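PDB 6JU8: tyrosinase from Aspergillus oryzae, which probably oxidises L-tyrosine and L-dopa to L-dopaquinone with molecular oxygen at a dinuclear copper centre, a step of melanin biosynthesis. Local coordinates for residues A[64-76]-A[208-220]. The protein carries 1 engineered substitution. Residues are numbered along the deposited sequence; the frame is centred on the assembly and turned at random.
Sequences YFRLAGIHGAPWT and TLERPYAITSQKT. With CU (copper (II) ion), chain C.
A water molecule joins the carbonyl oxygens of P74 and P212, donating to P74 O at 2.8 Å and to P212 O at 3.0 Å, and links two segments that otherwise meet mainly by packing. Both prolines follow cis peptide bonds. The P74 ring lies against the backbone of 212-214, with CB 3.5 Å from Y213 O and CG at the edge of the Y213 ring, while its CD meets I215 CD1. T76 presents its methyl, CG2, to P212 O and the P212 ring. Deeper in, the end of the F65 ring reaches L209 CD1, 3.5 Å from CE2, and I215 CD1; with CG anti to the backbone N (chi1 -178°), the ring is directed at these side chains. R66, bent at chi2, brings CD to within 3.5 Å of Y213 CE1, and a further bend at chi3 turns the guanidinium back beside the tyrosine hydroxyl. That hydroxyl sits over one guanidinium face, 3.3 Å from R66 NH1 but badly angled for a hydrogen bond; NH2 instead forms a salt bridge with E77 and NH1 a hydrogen bond with L58 O. At the other end, Q218 OE1 approaches the W75 ring edge near its plane, 3.4 Å from CZ2, the amide turned 69° from the indole. Q218 NE2 donates to T216 O at 3.0 Å, a bent bond (131°) that may limit rotation of the amide. Within the tyrosinase central domain, the contact joins helix 64-69 and the following loop to the irregular chain leading into strand 218-222, which pairs antiparallel with 225-229; H71, outside this packing, lies against Y110 of helix 103-129 and binds copper with H98 and H107.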
ATOM      1  N   TYR A  64      -6.802 -21.750  -4.346  1.00 10.20           N
ATOM      2  CA  TYR A  64      -6.451 -20.590  -5.164  1.00  9.88           C
ATOM      3  C   TYR A  64      -5.075 -20.714  -5.789  1.00  9.48           C
ATOM      4  O   TYR A  64      -4.869 -20.445  -6.984  1.00  9.91           O
ATOM      5  CB  TYR A  64      -6.534 -19.327  -4.295  1.00  9.73           C
ATOM      6  CG  TYR A  64      -6.341 -18.053  -5.109  1.00  9.68           C
ATOM      7  CD1 TYR A  64      -7.428 -17.396  -5.688  1.00  9.69           C
ATOM      8  CD2 TYR A  64      -5.069 -17.521  -5.277  1.00  9.83           C
ATOM      9  CE1 TYR A  64      -7.248 -16.235  -6.419  1.00 10.21           C
ATOM     10  CE2 TYR A  64      -4.867 -16.359  -6.016  1.00 10.03           C
ATOM     11  CZ  TYR A  64      -5.962 -15.739  -6.586  1.00 10.60           C
ATOM     12  OH  TYR A  64      -5.766 -14.582  -7.316  1.00 12.87           O
ATOM     13  N   PHE A  65      -4.096 -21.139  -4.981  1.00  9.48           N
ATOM     14  CA  PHE A  65      -2.741 -21.256  -5.487  1.00  9.61           C
ATOM     15  C   PHE A  65      -2.716 -22.176  -6.714  1.00  9.10           C
ATOM     16  O   PHE A  65      -2.115 -21.886  -7.737  1.00 10.37           O
ATOM     17  CB  PHE A  65      -1.774 -21.802  -4.419  1.00 11.10           C
ATOM     18  CG  PHE A  65      -0.356 -21.878  -4.925  1.00  9.95           C
ATOM     19  CD1 PHE A  65       0.066 -22.938  -5.726  1.00 11.44           C
ATOM     20  CD2 PHE A  65       0.562 -20.873  -4.602  1.00 11.33           C
ATOM     21  CE1 PHE A  65       1.365 -23.002  -6.219  1.00 12.32           C
ATOM     22  CE2 PHE A  65       1.847 -20.929  -5.097  1.00 12.51           C
ATOM     23  CZ  PHE A  65       2.255 -21.990  -5.877  1.00 12.30           C
ATOM     24  N   ARG A  66      -3.366 -23.344  -6.615  1.00 10.02           N
ATOM     25  CA  ARG A  66      -3.299 -24.285  -7.730  1.00  9.86           C
ATOM     26  C   ARG A  66      -4.092 -23.805  -8.931  1.00  8.71           C
ATOM     27  O   ARG A  66      -3.701 -24.082 -10.076  1.00  9.79           O
ATOM     28  CB  ARG A  66      -3.766 -25.664  -7.269  1.00 10.74           C
ATOM     29  CG  ARG A  66      -2.866 -26.337  -6.247  1.00 12.21           C
ATOM     30  CD  ARG A  66      -1.532 -26.803  -6.818  1.00 12.52           C
ATOM     31  NE  ARG A  66      -1.669 -27.654  -8.003  1.00 13.24           N
ATOM     32  CZ  ARG A  66      -2.028 -28.923  -7.978  1.00 13.99           C
ATOM     33  NH1 ARG A  66      -2.334 -29.529  -6.830  1.00 14.15           N
ATOM     34  NH2 ARG A  66      -2.135 -29.620  -9.114  1.00 16.79           N
ATOM     35  N   LEU A  67      -5.213 -23.120  -8.737  1.00  9.02           N
ATOM     36  CA  LEU A  67      -5.944 -22.550  -9.870  1.00  9.33           C
ATOM     37  C   LEU A  67      -5.148 -21.462 -10.575  1.00  9.38           C
ATOM     38  O   LEU A  67      -5.041 -21.473 -11.811  1.00  9.42           O
ATOM     39  CB  LEU A  67      -7.286 -21.981  -9.383  1.00 10.06           C
ATOM     40  CG  LEU A  67      -8.263 -23.050  -8.896  1.00 10.97           C
ATOM     41  CD1 LEU A  67      -9.432 -22.389  -8.193  1.00 13.03           C
ATOM     42  CD2 LEU A  67      -8.743 -23.889 -10.085  1.00 12.92           C
ATOM     43  N   ALA A  68      -4.535 -20.556  -9.809  1.00  8.99           N
ATOM     44  CA  ALA A  68      -3.618 -19.577 -10.383  1.00  9.36           C
ATOM     45  C   ALA A  68      -2.423 -20.253 -11.046  1.00  8.41           C
ATOM     46  O   ALA A  68      -1.897 -19.781 -12.058  1.00  9.82           O
ATOM     47  CB  ALA A  68      -3.144 -18.626  -9.304  1.00  9.71           C
ATOM     48  N   GLY A  69      -1.987 -21.391 -10.500  1.00 10.00           N
ATOM     49  CA  GLY A  69      -0.840 -22.095 -11.045  1.00  9.94           C
ATOM     50  C   GLY A  69      -1.105 -22.668 -12.414  1.00 10.30           C
ATOM     51  O   GLY A  69      -0.160 -22.943 -13.157  1.00 13.04           O
ATOM     52  N   ILE A  70      -2.364 -22.836 -12.817  1.00  9.44           N
ATOM     53  CA  ILE A  70      -2.626 -23.320 -14.185  1.00  9.77           C
ATOM     54  C   ILE A  70      -1.997 -22.408 -15.201  1.00  8.81           C
ATOM     55  O   ILE A  70      -1.487 -22.856 -16.237  1.00 10.99           O
ATOM     56  CB  ILE A  70      -4.158 -23.412 -14.405  1.00 10.08           C
ATOM     57  CG1 ILE A  70      -4.773 -24.546 -13.571  1.00 10.51           C
ATOM     58  CG2 ILE A  70      -4.466 -23.584 -15.880  1.00 11.03           C
ATOM     59  CD1 ILE A  70      -6.276 -24.510 -13.469  1.00 10.58           C
ATOM     60  N   HIS A  71      -2.068 -21.106 -14.949  1.00  9.62           N
ATOM     61  CA  HIS A  71      -1.685 -20.098 -15.937  1.00  9.02           C
ATOM     62  C   HIS A  71      -0.187 -20.129 -16.230  1.00  9.07           C
ATOM     63  O   HIS A  71       0.209 -19.969 -17.374  1.00 13.42           O
ATOM     64  CB  HIS A  71      -2.092 -18.734 -15.390  1.00  9.65           C
ATOM     65  CG  HIS A  71      -1.929 -17.580 -16.311  1.00  8.57           C
ATOM     66  ND1 HIS A  71      -0.876 -16.693 -16.141  1.00 10.14           N
ATOM     67  CD2 HIS A  71      -2.622 -17.154 -17.383  1.00 11.30           C
ATOM     68  CE1 HIS A  71      -0.975 -15.758 -17.091  1.00 12.16           C
ATOM     69  NE2 HIS A  71      -2.015 -16.008 -17.852  1.00 12.65           N
ATOM     70  N   GLY A  72       0.663 -20.283 -15.212  1.00 10.18           N
ATOM     71  CA  GLY A  72       2.093 -20.074 -15.320  1.00 10.31           C
ATOM     72  C   GLY A  72       2.880 -20.861 -14.298  1.00  8.86           C
ATOM     73  O   GLY A  72       2.726 -22.074 -14.165  1.00 10.35           O
ATOM     74  N   ALA A  73       3.778 -20.163 -13.610  1.00  9.32           N
ATOM     75  CA  ALA A  73       4.614 -20.789 -12.590  1.00  9.67           C
ATOM     76  C   ALA A  73       3.728 -21.305 -11.468  1.00  9.35           C
ATOM     77  O   ALA A  73       2.701 -20.667 -11.167  1.00  9.92           O
ATOM     78  CB  ALA A  73       5.641 -19.788 -12.064  1.00  9.76           C
ATOM     79  N   PRO A  74       4.072 -22.386 -10.781  1.00  9.51           N
ATOM     80  CA  PRO A  74       5.348 -23.101 -10.875  1.00  9.82           C
ATOM     81  C   PRO A  74       5.456 -24.164 -11.959  1.00 10.87           C
ATOM     82  O   PRO A  74       6.396 -24.977 -11.948  1.00 13.31           O
ATOM     83  CB  PRO A  74       5.449 -23.779  -9.486  1.00 11.93           C
ATOM     84  CG  PRO A  74       4.009 -24.039  -9.121  1.00 12.05           C
ATOM     85  CD  PRO A  74       3.247 -22.843  -9.625  1.00  9.82           C
ATOM     86  N   TRP A  75       4.524 -24.185 -12.897  1.00 11.06           N
ATOM     87  CA  TRP A  75       4.598 -25.010 -14.089  1.00 11.78           C
ATOM     88  C   TRP A  75       4.408 -26.492 -13.786  1.00 12.69           C
ATOM     89  O   TRP A  75       5.145 -27.331 -14.308  1.00 16.86           O
ATOM     90  CB  TRP A  75       5.919 -24.751 -14.829  1.00 12.94           C
ATOM     91  CG  TRP A  75       6.184 -23.297 -15.097  1.00 11.97           C
ATOM     92  CD1 TRP A  75       5.413 -22.415 -15.814  1.00 12.81           C
ATOM     93  CD2 TRP A  75       7.330 -22.566 -14.662  1.00 11.85           C
ATOM     94  NE1 TRP A  75       6.007 -21.173 -15.839  1.00 12.62           N
ATOM     95  CE2 TRP A  75       7.192 -21.242 -15.134  1.00 11.97           C
ATOM     96  CE3 TRP A  75       8.457 -22.914 -13.911  1.00 12.55           C
ATOM     97  CZ2 TRP A  75       8.137 -20.239 -14.887  1.00 12.62           C
ATOM     98  CZ3 TRP A  75       9.388 -21.923 -13.662  1.00 14.19           C
ATOM     99  CH2 TRP A  75       9.232 -20.613 -14.147  1.00 13.43           C
ATOM    100  N   THR A  76       3.399 -26.816 -12.979  1.00 11.31           N
ATOM    101  CA  THR A  76       3.137 -28.189 -12.590  1.00 12.28           C
ATOM    102  C   THR A  76       1.889 -28.743 -13.282  1.00 11.68           C
ATOM    103  O   THR A  76       1.164 -28.038 -13.956  1.00 11.93           O
ATOM    104  CB  THR A  76       2.911 -28.338 -11.069  1.00 14.64           C
ATOM    105  OG1 THR A  76       1.650 -27.739 -10.725  1.00 16.50           O
ATOM    106  CG2 THR A  76       3.979 -27.633 -10.249  1.00 19.02           C
ATOM    107  N   THR A 208       9.942 -20.791  -1.301  1.00 12.46           N
ATOM    108  CA  THR A 208      10.304 -21.885  -0.392  1.00 14.61           C
ATOM    109  C   THR A 208       9.192 -22.899  -0.198  1.00 13.11           C
ATOM    110  O   THR A 208       9.258 -23.746   0.707  1.00 17.16           O
ATOM    111  CB  THR A 208      10.783 -21.343   0.974  1.00 15.65           C
ATOM    112  OG1 THR A 208       9.741 -20.629   1.639  1.00 18.50           O
ATOM    113  CG2 THR A 208      11.947 -20.390   0.763  1.00 20.24           C
ATOM    114  N   LEU A 209       8.141 -22.830  -1.014  1.00 13.42           N
ATOM    115  CA  LEU A 209       7.061 -23.811  -0.946  1.00 13.75           C
ATOM    116  C   LEU A 209       7.562 -25.210  -1.239  1.00 14.24           C
ATOM    117  O   LEU A 209       8.560 -25.398  -1.926  1.00 15.61           O
ATOM    118  CB  LEU A 209       5.969 -23.447  -1.969  1.00 13.15           C
ATOM    119  CG  LEU A 209       5.313 -22.086  -1.688  1.00 12.40           C
ATOM    120  CD1 LEU A 209       4.392 -21.739  -2.847  1.00 13.75           C
ATOM    121  CD2 LEU A 209       4.604 -22.135  -0.344  1.00 16.71           C
ATOM    122  N   GLU A 210       6.837 -26.221  -0.733  1.00 14.50           N
ATOM    123  CA  GLU A 210       7.306 -27.580  -0.982  1.00 16.79           C
ATOM    124  C   GLU A 210       7.321 -27.901  -2.474  1.00 18.19           C
ATOM    125  O   GLU A 210       6.478 -27.424  -3.248  1.00 16.06           O
ATOM    126  CB  GLU A 210       6.411 -28.566  -0.248  1.00 21.99           C
ATOM    127  CG  GLU A 210       4.962 -28.585  -0.689  1.00 28.18           C
ATOM    128  CD  GLU A 210       4.243 -29.848  -0.248  1.00 32.67           C
ATOM    129  OE1 GLU A 210       3.291 -30.260  -0.945  1.00 45.47           O
ATOM    130  OE2 GLU A 210       4.639 -30.438   0.777  1.00 29.71           O
ATOM    131  N   ARG A 211       8.270 -28.743  -2.876  1.00 18.04           N
ATOM    132  CA  ARG A 211       8.340 -29.213  -4.256  1.00 17.53           C
ATOM    133  C   ARG A 211       7.048 -29.900  -4.663  1.00 17.51           C
ATOM    134  O   ARG A 211       6.465 -30.621  -3.846  1.00 19.55           O
ATOM    135  CB  ARG A 211       9.498 -30.206  -4.426  1.00 23.59           C
ATOM    136  N   PRO A 212       6.595 -29.739  -5.903  1.00 17.23           N
ATOM    137  CA  PRO A 212       7.219 -28.960  -6.964  1.00 15.56           C
ATOM    138  C   PRO A 212       6.658 -27.549  -7.125  1.00 13.95           C
ATOM    139  O   PRO A 212       6.655 -27.005  -8.236  1.00 14.15           O
ATOM    140  CB  PRO A 212       6.814 -29.792  -8.207  1.00 19.28           C
ATOM    141  CG  PRO A 212       5.436 -30.259  -7.882  1.00 19.46           C
ATOM    142  CD  PRO A 212       5.384 -30.454  -6.381  1.00 20.71           C
ATOM    143  N   TYR A 213       6.176 -26.915  -6.057  1.00 11.64           N
ATOM    144  CA  TYR A 213       5.359 -25.716  -6.146  1.00 11.22           C
ATOM    145  C   TYR A 213       6.115 -24.413  -5.927  1.00 11.21           C
ATOM    146  O   TYR A 213       5.495 -23.350  -6.036  1.00 12.56           O
ATOM    147  CB  TYR A 213       4.215 -25.764  -5.124  1.00 13.12           C
ATOM    148  CG  TYR A 213       3.321 -26.955  -5.372  1.00 13.55           C
ATOM    149  CD1 TYR A 213       2.539 -27.000  -6.517  1.00 15.06           C
ATOM    150  CD2 TYR A 213       3.267 -28.043  -4.513  1.00 16.40           C
ATOM    151  CE1 TYR A 213       1.719 -28.063  -6.808  1.00 18.62           C
ATOM    152  CE2 TYR A 213       2.447 -29.123  -4.787  1.00 22.89           C
ATOM    153  CZ  TYR A 213       1.674 -29.128  -5.935  1.00 18.58           C
ATOM    154  OH  TYR A 213       0.840 -30.190  -6.218  1.00 25.74           O
ATOM    155  N   ALA A 214       7.397 -24.452  -5.600  1.00 12.14           N
ATOM    156  CA  ALA A 214       8.130 -23.216  -5.333  1.00 11.75           C
ATOM    157  C   ALA A 214       8.139 -22.301  -6.560  1.00 12.36           C
ATOM    158  O   ALA A 214       8.346 -22.731  -7.703  1.00 15.08           O
ATOM    159  CB  ALA A 214       9.567 -23.522  -4.910  1.00 13.93           C
ATOM    160  N   ILE A 215       7.892 -21.011  -6.316  1.00 11.71           N
ATOM    161  CA  ILE A 215       7.916 -19.971  -7.330  1.00 12.02           C
ATOM    162  C   ILE A 215       9.343 -19.446  -7.430  1.00 12.50           C
ATOM    163  O   ILE A 215       9.881 -18.944  -6.448  1.00 14.87           O
ATOM    164  CB  ILE A 215       6.961 -18.816  -6.963  1.00 14.14           C
ATOM    165  CG1 ILE A 215       5.515 -19.274  -6.737  1.00 14.72           C
ATOM    166  CG2 ILE A 215       7.026 -17.687  -7.997  1.00 16.45           C
ATOM    167  CD1 ILE A 215       4.807 -19.767  -7.976  1.00 19.33           C
ATOM    168  N   THR A 216       9.973 -19.540  -8.589  1.00 12.37           N
ATOM    169  CA  THR A 216      11.306 -18.983  -8.791  1.00 12.48           C
ATOM    170  C   THR A 216      11.244 -17.500  -9.124  1.00 11.84           C
ATOM    171  O   THR A 216      10.194 -16.951  -9.415  1.00 11.53           O
ATOM    172  CB  THR A 216      12.043 -19.714  -9.926  1.00 13.25           C
ATOM    173  OG1 THR A 216      11.363 -19.499 -11.160  1.00 14.61           O
ATOM    174  CG2 THR A 216      12.052 -21.227  -9.674  1.00 17.45           C
ATOM    175  N   SER A 217      12.413 -16.858  -9.098  1.00 11.93           N
ATOM    176  CA  SER A 217      12.536 -15.578  -9.788  1.00 12.36           C
ATOM    177  C   SER A 217      12.173 -15.782 -11.266  1.00 10.79           C
ATOM    178  O   SER A 217      12.158 -16.901 -11.792  1.00 12.77           O
ATOM    179  CB  SER A 217      13.928 -14.994  -9.663  1.00 12.68           C
ATOM    180  OG  SER A 217      14.931 -15.791 -10.281  1.00 15.27           O
ATOM    181  N   GLN A 218      11.836 -14.674 -11.924  1.00 10.34           N
ATOM    182  CA  GLN A 218      11.359 -14.704 -13.293  1.00 10.77           C
ATOM    183  C   GLN A 218      12.100 -13.682 -14.141  1.00 11.42           C
ATOM    184  O   GLN A 218      12.087 -12.475 -13.893  1.00 13.82           O
ATOM    185  CB  GLN A 218       9.853 -14.421 -13.311  1.00 11.71           C
ATOM    186  CG  GLN A 218       9.057 -15.367 -12.426  1.00 11.47           C
ATOM    187  CD  GLN A 218       9.083 -16.808 -12.881  1.00 12.17           C
ATOM    188  OE1 GLN A 218       9.243 -17.128 -14.065  1.00 12.67           O
ATOM    189  NE2 GLN A 218       8.860 -17.724 -11.942  1.00 12.99           N
ATOM    190  N   LYS A 219      12.820 -14.144 -15.158  1.00 14.01           N
ATOM    191  CA  LYS A 219      13.735 -13.309 -15.937  1.00 15.46           C
ATOM    192  C   LYS A 219      12.916 -12.505 -16.955  1.00 15.82           C
ATOM    193  O   LYS A 219      12.074 -13.086 -17.633  1.00 22.82           O
ATOM    194  CB  LYS A 219      14.834 -14.091 -16.653  1.00 17.88           C
ATOM    195  CG  LYS A 219      15.957 -13.213 -17.214  1.00 19.55           C
ATOM    196  CD  LYS A 219      16.930 -14.053 -18.003  1.00 24.55           C
ATOM    197  CE  LYS A 219      17.686 -15.093 -17.206  1.00 27.52           C
ATOM    198  NZ  LYS A 219      18.357 -14.583 -15.986  1.00 34.03           N
ATOM    199  N   THR A 220      13.174 -11.206 -16.967  1.00 14.89           N
ATOM    200  CA  THR A 220      12.426 -10.276 -17.807  1.00 16.15           C
ATOM    201  C   THR A 220      13.401  -9.300 -18.443  1.00 12.26           C
ATOM    202  O   THR A 220      14.465  -9.048 -17.887  1.00 16.01           O
ATOM    203  CB  THR A 220      11.433  -9.452 -16.958  0.68 18.82           C
ATOM    204  OG1 THR A 220      10.629  -8.597 -17.779  0.68 26.64           O
ATOM    205  CG2 THR A 220      12.176  -8.526 -16.007  0.68 22.77           C
TER
HETATM  206 CU    CU C 501      -3.016 -15.587 -19.684  0.51 14.86          CU
HETATM  207  O   HOH W   1       7.339 -27.505 -11.101  1.00 28.93           O
HETATM  208  O   HOH W   2      -2.942 -13.738 -19.143  1.00 22.12           O